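Lmo0812 protein (Listeria monocytogenes serovar 1/2a, PDB 4YF1) is a putative HD-domain pyrophosphohydrolase that may remove the 3'-diphosphate of guanosine-3',5'-bis(diphosphate). Local coordinates at residues 29-34 with 39-44. Sequence-based numbering, arbitrary orientation.
Sequences GEPYFS and VARILR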
loop_
_atom_site.group_PDB
_atom_site.type_symbol
_atom_site.label_atom_id
_atom_site.label_comp_id
_atom_site.label_asym_id
_atom_site.label_seq_id
_atom_site.Cartn_x
_atom_site.Cartn_y
_atom_site.Cartn_z
ATOM N N GLY A 29 -6.415 4.118 15.271
ATOM C CA GLY A 29 -5.299 4.351 16.182
ATOM C C GLY A 29 -3.900 3.891 15.787
ATOM O O GLY A 29 -3.551 3.780 14.617
ATOM N N GLU A 30 -3.131 3.587 16.817
ATOM C CA GLU A 30 -1.738 3.260 16.677
ATOM C C GLU A 30 -1.523 1.910 15.985
ATOM O O GLU A 30 -2.360 1.019 16.079
ATOM C CB GLU A 30 -1.045 3.353 18.057
ATOM C CG GLU A 30 -1.412 2.296 19.074
ATOM C CD GLU A 30 -0.923 2.651 20.491
ATOM O OE1 GLU A 30 -1.136 3.814 20.941
ATOM O OE2 GLU A 30 -0.360 1.757 21.185
ATOM N N PRO A 31 -0.376 1.714 15.351
ATOM C CA PRO A 31 0.751 2.645 15.299
ATOM C C PRO A 31 0.772 3.615 14.117
ATOM O O PRO A 31 1.528 4.562 14.162
ATOM C CB PRO A 31 1.973 1.681 15.146
ATOM C CG PRO A 31 1.412 0.557 14.331
ATOM C CD PRO A 31 -0.005 0.362 14.879
ATOM N N TYR A 32 0.003 3.371 13.062
ATOM C CA TYR A 32 0.048 4.244 11.877
ATOM C C TYR A 32 -1.062 5.280 11.710
ATOM O O TYR A 32 -0.963 6.118 10.818
ATOM C CB TYR A 32 0.177 3.418 10.612
ATOM C CG TYR A 32 1.513 2.697 10.533
ATOM C CD1 TYR A 32 2.696 3.413 10.412
ATOM C CD2 TYR A 32 1.591 1.303 10.555
ATOM C CE1 TYR A 32 3.929 2.767 10.333
ATOM C CE2 TYR A 32 2.825 0.652 10.467
ATOM C CZ TYR A 32 3.986 1.402 10.379
ATOM O OH TYR A 32 5.218 0.773 10.284
ATOM N N PHE A 33 -2.099 5.215 12.537
ATOM C CA PHE A 33 -3.205 6.189 12.484
ATOM C C PHE A 33 -3.838 6.276 11.108
ATOM O O PHE A 33 -4.177 7.339 10.613
ATOM C CB PHE A 33 -2.729 7.545 12.994
ATOM C CG PHE A 33 -2.167 7.462 14.366
ATOM C CD1 PHE A 33 -3.008 7.454 15.461
ATOM C CD2 PHE A 33 -0.806 7.278 14.563
ATOM C CE1 PHE A 33 -2.496 7.322 16.741
ATOM C CE2 PHE A 33 -0.291 7.131 15.838
ATOM C CZ PHE A 33 -1.134 7.155 16.928
ATOM N N SER A 34 -3.979 5.100 10.518
ATOM C CA SER A 34 -4.517 4.915 9.196
ATOM C C SER A 34 -4.908 3.448 9.104
ATOM O O SER A 34 -4.088 2.583 9.367
ATOM C CB SER A 34 -3.433 5.233 8.173
ATOM O OG SER A 34 -3.793 4.808 6.886
ATOM N N VAL A 39 -3.695 -2.332 8.777
ATOM C CA VAL A 39 -4.093 -3.641 8.244
ATOM C C VAL A 39 -2.837 -4.249 7.543
ATOM O O VAL A 39 -2.532 -5.412 7.717
ATOM C CB VAL A 39 -5.276 -3.509 7.255
ATOM C CG1 VAL A 39 -5.454 -4.751 6.427
ATOM C CG2 VAL A 39 -6.560 -3.157 7.997
ATOM N N ALA A 40 -2.119 -3.426 6.798
ATOM C CA ALA A 40 -0.881 -3.933 6.105
ATOM C C ALA A 40 0.145 -4.466 7.117
ATOM O O ALA A 40 0.790 -5.479 6.885
ATOM C CB ALA A 40 -0.274 -2.828 5.245
ATOM N N ARG A 41 0.289 -3.780 8.251
ATOM C CA ARG A 41 1.160 -4.232 9.322
ATOM C C ARG A 41 0.752 -5.581 9.909
ATOM O O ARG A 41 1.606 -6.454 10.148
ATOM C CB ARG A 41 1.264 -3.157 10.424
ATOM C CG ARG A 41 1.995 -3.576 11.675
ATOM C CD ARG A 41 2.147 -2.458 12.701
ATOM N NE ARG A 41 2.691 -3.002 13.932
ATOM C CZ ARG A 41 1.992 -3.706 14.814
ATOM N NH1 ARG A 41 0.654 -3.865 14.672
ATOM N NH2 ARG A 41 2.602 -4.187 15.891
ATOM N N ILE A 42 -0.535 -5.758 10.191
ATOM C CA ILE A 42 -1.039 -7.033 10.705
ATOM C C ILE A 42 -0.689 -8.165 9.713
ATOM O O ILE A 42 -0.199 -9.185 10.091
ATOM C CB ILE A 42 -2.552 -6.970 10.905
ATOM C CG1 ILE A 42 -2.879 -6.042 12.089
ATOM C CG2 ILE A 42 -3.107 -8.350 11.161
ATOM C CD1 ILE A 42 -4.302 -5.524 12.109
ATOM N N LEU A 43 -0.915 -7.929 8.450
ATOM C CA LEU A 43 -0.631 -8.960 7.426
ATOM C C LEU A 43 0.874 -9.256 7.268
ATOM O O LEU A 43 1.254 -10.426 7.135
ATOM C CB LEU A 43 -1.257 -8.564 6.095
ATOM C CG LEU A 43 -2.807 -8.550 6.112
ATOM C CD1 LEU A 43 -3.373 -7.769 4.940
ATOM C CD2 LEU A 43 -3.359 -9.971 6.106
ATOM N N ARG A 44 1.693 -8.207 7.319
ATOM C CA ARG A 44 3.162 -8.345 7.166
ATOM C C ARG A 44 3.700 -9.116 8.340
ATOM O O ARG A 44 4.469 -10.078 8.180
ATOM C CB ARG A 44 3.830 -6.956 7.032
ATOM C CG ARG A 44 5.358 -6.973 7.053
ATOM C CD ARG A 44 5.996 -5.616 6.798
ATOM N NE ARG A 44 5.333 -4.516 7.522
ATOM C CZ ARG A 44 4.475 -3.654 6.993
ATOM N NH1 ARG A 44 3.938 -2.688 7.758
ATOM N NH2 ARG A 44 4.093 -3.759 5.721
#
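P31 and Y32 meet R41 in a small surface contact, in which the loop leading into helix 35-45 folds back against R41 and R44 in the middle and latter part of that same helix. Its size is modest, 153 Å² summed over both sides, and none of the four touching residues is buried. The touching is van der Waals and carried mainly by the aliphatic part of R41. That chain leaves the helix with CG anti to the backbone N (chi1 172°) and runs extended to NE, which sets its CD against both loop residues: CD lies 3.5 Å from CG of P31 and 3.9 Å from CE2 of Y32. The proline ring also comes against the root of the guanidinium group, with P31 CG 3.8 Å from R41 NE. Y32 crosses the arginine chain at roughly a right angle; its ring and the R41 guanidinium planes stand 59° apart, far from a parallel stack. The same ring corner reaches toward a second arginine, Y32 CE2 being 4.4 Å from NH1 of R44, near the plane of that guanidinium. In the loop, the peptide bond before P31 is cis, F33 N hydrogen-bonds to G29 O at 2.9 Å, and the CB atoms of P31 and Y32 point toward the helix. N38 ties this turn to the helix, its side chain bonding both G29 O and Y32 N, while S34 occupies the N-cap position. Within the HD-domain fold, buried A40 and L43 pack on V53 of helix 50-64, which R44 also touches, and V39 and L43 rest on helix 111-132. Y32 also packs on E50 of the second subunit, so the contact lies at the subunit interface, while its helix is backed by helices 50-64 and 111-132.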